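Local coordinates for 2-C-methyl-D-erythritol 2,4-cyclodiphosphate synthase (Thermus thermophilus, PDB 1IV4), which catalyses the conversion of 4-diphosphocytidyl-2-C-methyl-D-erythritol 2-phosphate to 2-C-methyl-D-erythritol 2,4-cyclodiphosphate with release of CMP, a step of isoprenoid biosynthesis, at residues I25-G30 against D101-G106; L96-D101 against V142-V147. The protein carries 3 engineered substitutions. All coordinates share one frame; numbering follows the deposited sequence.

Contact 1 of 2, residues I25-G30 against D101-G106. With C5P (cytidine-5'-monophosphate), chain J.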
loop_
_atom_site.group_PDB
_atom_site.type_symbol
_atom_site.label_atom_id
_atom_site.label_comp_id
_atom_site.label_asym_id
_atom_site.label_seq_id
_atom_site.Cartn_x
_atom_site.Cartn_y
_atom_site.Cartn_z
ATOM N N ILE A 25 4.289 21.082 11.329
ATOM C CA ILE A 25 5.116 21.419 10.168
ATOM C C ILE A 25 4.653 22.749 9.547
ATOM O O ILE A 25 3.508 22.833 9.060
ATOM C CB ILE A 25 5.091 20.328 9.092
ATOM C CG1 ILE A 25 5.406 18.934 9.653
ATOM C CG2 ILE A 25 6.022 20.654 7.938
ATOM C CD1 ILE A 25 6.813 18.843 10.211
ATOM N N PRO A 26 5.546 23.745 9.550
ATOM C CA PRO A 26 5.205 25.038 8.926
ATOM C C PRO A 26 4.714 24.802 7.509
ATOM O O PRO A 26 5.392 24.119 6.739
ATOM C CB PRO A 26 6.515 25.817 8.915
ATOM C CG PRO A 26 7.301 25.216 10.043
ATOM C CD PRO A 26 6.911 23.769 10.092
ATOM N N SER A 27 3.546 25.327 7.193
ATOM C CA SER A 27 2.833 25.003 5.966
ATOM C C SER A 27 1.720 25.982 5.611
ATOM O O SER A 27 1.031 26.501 6.493
ATOM C CB SER A 27 2.178 23.624 6.184
ATOM O OG SER A 27 1.369 23.212 5.111
ATOM N N PRO A 28 1.493 26.201 4.332
ATOM C CA PRO A 28 0.344 27.015 3.890
ATOM C C PRO A 28 -0.980 26.296 4.134
ATOM O O PRO A 28 -2.055 26.906 4.200
ATOM C CB PRO A 28 0.644 27.198 2.398
ATOM C CG PRO A 28 1.387 25.937 2.037
ATOM C CD PRO A 28 2.301 25.690 3.210
ATOM N N VAL A 29 -0.949 24.969 4.304
ATOM C CA VAL A 29 -2.127 24.133 4.405
ATOM C C VAL A 29 -1.989 23.095 5.522
ATOM O O VAL A 29 -0.888 22.685 5.891
ATOM C CB VAL A 29 -2.428 23.379 3.095
ATOM C CG1 VAL A 29 -2.757 24.365 1.986
ATOM C CG2 VAL A 29 -1.262 22.485 2.679
ATOM N N GLY A 30 -3.127 22.678 6.057
ATOM C CA GLY A 30 -3.141 21.690 7.129
ATOM C C GLY A 30 -4.447 20.932 7.158
ATOM O O GLY A 30 -5.404 21.193 6.413
ATOM N N ASP A 101 1.599 17.311 -1.835
ATOM C CA ASP A 101 2.237 18.143 -2.843
ATOM C C ASP A 101 3.114 19.209 -2.201
ATOM O O ASP A 101 4.214 19.424 -2.702
ATOM C CB ASP A 101 1.207 18.839 -3.734
ATOM C CG ASP A 101 0.416 17.878 -4.590
ATOM O OD1 ASP A 101 0.569 16.653 -4.458
ATOM O OD2 ASP A 101 -0.381 18.364 -5.417
ATOM N N ARG A 102 2.577 19.830 -1.167
ATOM C CA ARG A 102 3.252 20.849 -0.367
ATOM C C ARG A 102 2.814 20.745 1.079
ATOM O O ARG A 102 1.715 20.230 1.378
ATOM C CB ARG A 102 2.932 22.239 -0.937
ATOM C CG ARG A 102 1.438 22.463 -1.049
ATOM C CD ARG A 102 1.033 23.738 -1.789
ATOM N NE ARG A 102 -0.292 24.159 -1.331
ATOM C CZ ARG A 102 -0.765 25.375 -1.127
ATOM N NH1 ARG A 102 -0.046 26.475 -1.336
ATOM N NH2 ARG A 102 -2.017 25.491 -0.693
ATOM N N PRO A 103 3.611 21.177 2.049
ATOM C CA PRO A 103 4.950 21.722 1.841
ATOM C C PRO A 103 5.990 20.644 1.552
ATOM O O PRO A 103 5.718 19.454 1.717
ATOM C CB PRO A 103 5.277 22.338 3.215
ATOM C CG PRO A 103 4.545 21.456 4.176
ATOM C CD PRO A 103 3.246 21.159 3.493
ATOM N N LYS A 104 7.185 21.038 1.122
ATOM C CA LYS A 104 8.288 20.095 1.025
ATOM C C LYS A 104 8.637 19.563 2.421
ATOM O O LYS A 104 8.795 20.360 3.361
ATOM C CB LYS A 104 9.533 20.727 0.404
ATOM C CG LYS A 104 9.268 21.898 -0.525
ATOM C CD LYS A 104 8.700 21.478 -1.865
ATOM C CE LYS A 104 9.585 20.461 -2.582
ATOM N NZ LYS A 104 10.604 21.127 -3.440
ATOM N N LEU A 105 8.764 18.238 2.551
ATOM C CA LEU A 105 9.061 17.672 3.864
ATOM C C LEU A 105 10.547 17.397 4.016
ATOM O O LEU A 105 11.010 17.186 5.130
ATOM C CB LEU A 105 8.282 16.386 4.139
ATOM C CG LEU A 105 6.756 16.543 4.208
ATOM C CD1 LEU A 105 6.103 15.194 4.456
ATOM C CD2 LEU A 105 6.357 17.542 5.284
ATOM N N GLY A 106 11.288 17.405 2.910
ATOM C CA GLY A 106 12.732 17.177 2.995
ATOM C C GLY A 106 13.440 18.006 4.043
ATOM O O GLY A 106 14.261 17.469 4.813
HETATM O O3P C5P J . 6.527 13.058 -6.132
HETATM P P C5P J . 7.971 13.401 -6.657
HETATM O O1P C5P J . 7.997 14.582 -7.487
HETATM O O2P C5P J . 8.756 12.147 -7.248
HETATM O "O5'" C5P J . 8.904 13.656 -5.373
HETATM C "C5'" C5P J . 10.254 14.005 -5.500
HETATM C "C4'" C5P J . 10.820 14.142 -4.162
HETATM O "O4'" C5P J . 10.480 15.237 -3.289
HETATM C "C3'" C5P J . 10.866 12.894 -3.249
HETATM O "O3'" C5P J . 11.517 11.647 -3.594
HETATM C "C2'" C5P J . 10.962 13.447 -1.845
HETATM O "O2'" C5P J . 12.357 13.580 -1.743
HETATM C "C1'" C5P J . 10.845 14.915 -1.963
HETATM N N1 C5P J . 9.476 15.391 -1.415
HETATM C C2 C5P J . 9.449 16.258 -0.261
HETATM N N3 C5P J . 8.301 16.732 0.288
HETATM C C4 C5P J . 7.034 16.402 -0.276
HETATM C C5 C5P J . 6.965 15.540 -1.424
HETATM C C6 C5P J . 8.170 15.095 -1.947
HETATM O O2 C5P J . 10.528 16.575 0.265
HETATM N N4 C5P J . 5.899 16.892 0.250
#
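P103 pushes its ring into the bend of residues 25-30, where S27 and I25 receive it. The S27 hydroxyl rests on the ring carbon next to the backbone nitrogen, OG lying 3.2 Å from P103 CD. The I25 and P103 side chains cross obliquely, I25 CG2 lying 4.1 Å from P103 CG. That same methyl also reaches L105 CD2 at 4.1 Å, so one methyl covers two residues of the opposing loop. At the other end, the guanidinium of R102 has P28 over one face, with P28 CG 3.7 Å from R102 NH1 and displaced toward the rim of the group. R102 gets there by setting CG between its backbone N and carbonyl carbon (chi1 54°) and running on extended to NE. V29 meets it obliquely through CG1, and a salt bridge from NH2 to E14 fixes the polar end.

The loop puts this shape to use on the nucleotide. Its backbone reads the cytosine of CMP through three bonds. P103 O accepts from N4 of the base at 3.0 Å. L105 N donates to N3 at 2.8 Å, and the bond is nearly straight. G106 N donates to O2 at 2.9 Å. This donor and acceptor pattern matches cytosine. The peptide before P103 is cis, which turns the chain here; an alanine in its place, without the ring, would probably relax to trans, leave a gap beside S27 and I25, and shift the carbonyl that receives N4.

L18 of strand 18-20 packs on I25, S27 and P103, and L20 on L105. V29 begins strand 29-31 at the margin of this chain's sheet. The loop between strand 91-99 and helix 109-120 lies against the 25-30 connection.

Contact 2 of 2, residues L96-D101 against V142-V147. With C5P (cytidine-5'-monophosphate), chain J.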
loop_
_atom_site.group_PDB
_atom_site.type_symbol
_atom_site.label_atom_id
_atom_site.label_comp_id
_atom_site.label_asym_id
_atom_site.label_seq_id
_atom_site.Cartn_x
_atom_site.Cartn_y
_atom_site.Cartn_z
ATOM N N LEU A 96 6.863 3.736 6.041
ATOM C CA LEU A 96 5.617 4.364 5.567
ATOM C C LEU A 96 5.918 5.417 4.500
ATOM O O LEU A 96 7.053 5.882 4.456
ATOM C CB LEU A 96 4.883 5.015 6.727
ATOM C CG LEU A 96 5.596 6.221 7.331
ATOM C CD1 LEU A 96 4.610 7.049 8.163
ATOM C CD2 LEU A 96 6.784 5.840 8.175
ATOM N N VAL A 97 4.904 5.758 3.726
ATOM C CA VAL A 97 5.043 6.742 2.656
ATOM C C VAL A 97 4.056 7.875 2.897
ATOM O O VAL A 97 2.878 7.600 3.105
ATOM C CB VAL A 97 4.772 6.110 1.290
ATOM C CG1 VAL A 97 4.949 7.142 0.187
ATOM C CG2 VAL A 97 5.732 4.940 1.065
ATOM N N LEU A 98 4.518 9.120 2.859
ATOM C CA LEU A 98 3.628 10.264 2.922
ATOM C C LEU A 98 3.532 10.915 1.554
ATOM O O LEU A 98 4.568 11.196 0.934
ATOM C CB LEU A 98 4.095 11.327 3.930
ATOM C CG LEU A 98 4.419 10.825 5.328
ATOM C CD1 LEU A 98 4.913 11.948 6.224
ATOM C CD2 LEU A 98 3.191 10.193 5.943
ATOM N N THR A 99 2.267 11.096 1.180
ATOM C CA THR A 99 1.967 11.690 -0.124
ATOM C C THR A 99 1.302 13.052 0.077
ATOM O O THR A 99 0.249 13.139 0.698
ATOM C CB THR A 99 1.045 10.819 -0.989
ATOM O OG1 THR A 99 1.670 9.545 -1.164
ATOM C CG2 THR A 99 0.843 11.460 -2.358
ATOM N N LEU A 100 1.973 14.073 -0.430
ATOM C CA LEU A 100 1.434 15.422 -0.351
ATOM C C LEU A 100 2.280 16.345 -1.232
ATOM O O LEU A 100 3.494 16.173 -1.375
ATOM C CB LEU A 100 1.370 15.913 1.089
ATOM C CG LEU A 100 2.703 16.320 1.704
ATOM C CD1 LEU A 100 2.489 17.037 3.031
ATOM C CD2 LEU A 100 3.581 15.091 1.866
ATOM N N ASP A 101 1.599 17.311 -1.835
ATOM C CA ASP A 101 2.237 18.143 -2.843
ATOM C C ASP A 101 3.114 19.209 -2.201
ATOM O O ASP A 101 4.214 19.424 -2.702
ATOM C CB ASP A 101 1.207 18.839 -3.734
ATOM C CG ASP A 101 0.416 17.878 -4.590
ATOM O OD1 ASP A 101 0.569 16.653 -4.458
ATOM O OD2 ASP A 101 -0.381 18.364 -5.417
ATOM N N VAL A 142 -3.469 15.016 2.193
ATOM C CA VAL A 142 -2.275 14.328 2.671
ATOM C C VAL A 142 -2.683 12.861 2.832
ATOM O O VAL A 142 -3.762 12.602 3.380
ATOM C CB VAL A 142 -1.701 14.936 3.950
ATOM C CG1 VAL A 142 -2.699 15.030 5.111
ATOM C CG2 VAL A 142 -0.463 14.158 4.368
ATOM N N GLN A 143 -1.817 11.965 2.334
ATOM C CA GLN A 143 -2.101 10.540 2.426
ATOM C C GLN A 143 -0.894 9.855 3.066
ATOM O O GLN A 143 0.234 10.299 2.825
ATOM C CB GLN A 143 -2.361 9.879 1.079
ATOM C CG GLN A 143 -3.347 10.686 0.238
ATOM C CD GLN A 143 -3.316 10.226 -1.215
ATOM O OE1 GLN A 143 -2.849 10.950 -2.103
ATOM N NE2 GLN A 143 -3.805 9.001 -1.409
ATOM N N ALA A 144 -1.180 8.805 3.842
ATOM C CA ALA A 144 -0.096 8.013 4.410
ATOM C C ALA A 144 -0.432 6.533 4.299
ATOM O O ALA A 144 -1.582 6.159 4.500
ATOM C CB ALA A 144 0.162 8.334 5.882
ATOM N N ARG A 145 0.568 5.728 3.974
ATOM C CA ARG A 145 0.386 4.275 3.945
ATOM C C ARG A 145 1.564 3.670 4.695
ATOM O O ARG A 145 2.701 4.106 4.493
ATOM C CB ARG A 145 0.231 3.820 2.491
ATOM C CG ARG A 145 -1.011 4.441 1.821
ATOM C CD ARG A 145 -1.343 3.772 0.497
ATOM N NE ARG A 145 -2.487 4.414 -0.169
ATOM C CZ ARG A 145 -2.372 5.484 -0.948
ATOM N NH1 ARG A 145 -1.199 6.060 -1.188
ATOM N NH2 ARG A 145 -3.458 6.010 -1.518
ATOM N N ALA A 146 1.332 2.724 5.579
ATOM C CA ALA A 146 2.374 2.277 6.512
ATOM C C ALA A 146 2.353 0.757 6.670
ATOM O O ALA A 146 1.285 0.162 6.733
ATOM C CB ALA A 146 2.255 2.907 7.888
ATOM N N VAL A 147 3.529 0.147 6.715
ATOM C CA VAL A 147 3.626 -1.263 7.104
ATOM C C VAL A 147 4.452 -1.342 8.373
ATOM O O VAL A 147 5.487 -0.672 8.515
ATOM C CB VAL A 147 4.310 -2.109 6.018
ATOM C CG1 VAL A 147 4.416 -3.561 6.451
ATOM C CG2 VAL A 147 3.570 -2.012 4.704
HETATM O O3P C5P J . 6.527 13.058 -6.132
HETATM P P C5P J . 7.971 13.401 -6.657
HETATM O O1P C5P J . 7.997 14.582 -7.487
HETATM O O2P C5P J . 8.756 12.147 -7.248
HETATM O "O5'" C5P J . 8.904 13.656 -5.373
HETATM C "C5'" C5P J . 10.254 14.005 -5.500
HETATM C "C4'" C5P J . 10.820 14.142 -4.162
HETATM O "O4'" C5P J . 10.480 15.237 -3.289
HETATM C "C3'" C5P J . 10.866 12.894 -3.249
HETATM O "O3'" C5P J . 11.517 11.647 -3.594
HETATM C "C2'" C5P J . 10.962 13.447 -1.845
HETATM O "O2'" C5P J . 12.357 13.580 -1.743
HETATM C "C1'" C5P J . 10.845 14.915 -1.963
HETATM N N1 C5P J . 9.476 15.391 -1.415
HETATM C C2 C5P J . 9.449 16.258 -0.261
HETATM N N3 C5P J . 8.301 16.732 0.288
HETATM C C4 C5P J . 7.034 16.402 -0.276
HETATM C C5 C5P J . 6.965 15.540 -1.424
HETATM C C6 C5P J . 8.170 15.095 -1.947
HETATM O O2 C5P J . 10.528 16.575 0.265
HETATM N N4 C5P J . 5.899 16.892 0.250
#
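T99 N donates to Q143 O at 2.7 Å in an almost perfectly straight bond, 178° at the hydrogen, with the donor tilted somewhat out of the carbonyl plane; L98 adds a weaker CA-H contact to the same oxygen. The pair belongs to an antiparallel stretch of the mixed sheet of the IspF fold, the short segments 96-99 and 142-147 running at 174° to each other. T99 and Q143 complete their hydrogen-bonded pair with Q143 N to T99 O at 2.9 Å. One such pair further on, V97 N reaches R145 O at 2.9 Å, and R145 N returns to V97 O at 3.1 Å.

The non-hydrogen-bonded pairs place their side chains on the face covered by helix 39-50. L96 CB meets A146 CB at 3.6 Å, and L98 CD2 approaches A144 CB at the same separation. L98 achieves this with CG anti to its carbonyl carbon (chi1 -51°), while A144 also touches A39 and A43 of that helix, so the alanine methyl is enclosed between leucine and helix.

On the other face, V97, Q143 and R145 meet neighbouring subunits. V97 and R145 pack on Y5 of the second subunit and Q143 on L137 of the third, and R145 forms salt bridges from NE to E7 of its own chain and from NH1 to E7 of the second subunit. Those carboxylates probably offset the nearby R145 of the third subunit.

Next to T99, L100 CB lies 4.1 Å from V142 CG2, and V142 in turn packs on H10, a predicted metal ligand. The L100 carbonyl is used by the nucleotide: L100 O takes a hydrogen bond from N4 of the CMP cytosine at 3.0 Å.

In the fold
The segments alternate along the chain, 25-30, 96-101, 101-106 and 142-147, so contacts 1 and 2 interlock, and D101 is common to both. Their centres lie 13 Å apart. Both reach the same five-stranded sheet: contact 2 pairs two of its inner strands, whereas contact 1 includes the start of strand 29-31, an outermost strand of this chain's sheet, separated from strand 141-150 by strand 3-14. L105 bridges the two, its CD1 lying 3.6 Å from L100 CD2. Strand 91-99 leads from the buried sheet into the cytosine-binding loop, and the amino group of the base is held by carbonyls from both contacts, so the site for the base is built directly on the end of a central strand.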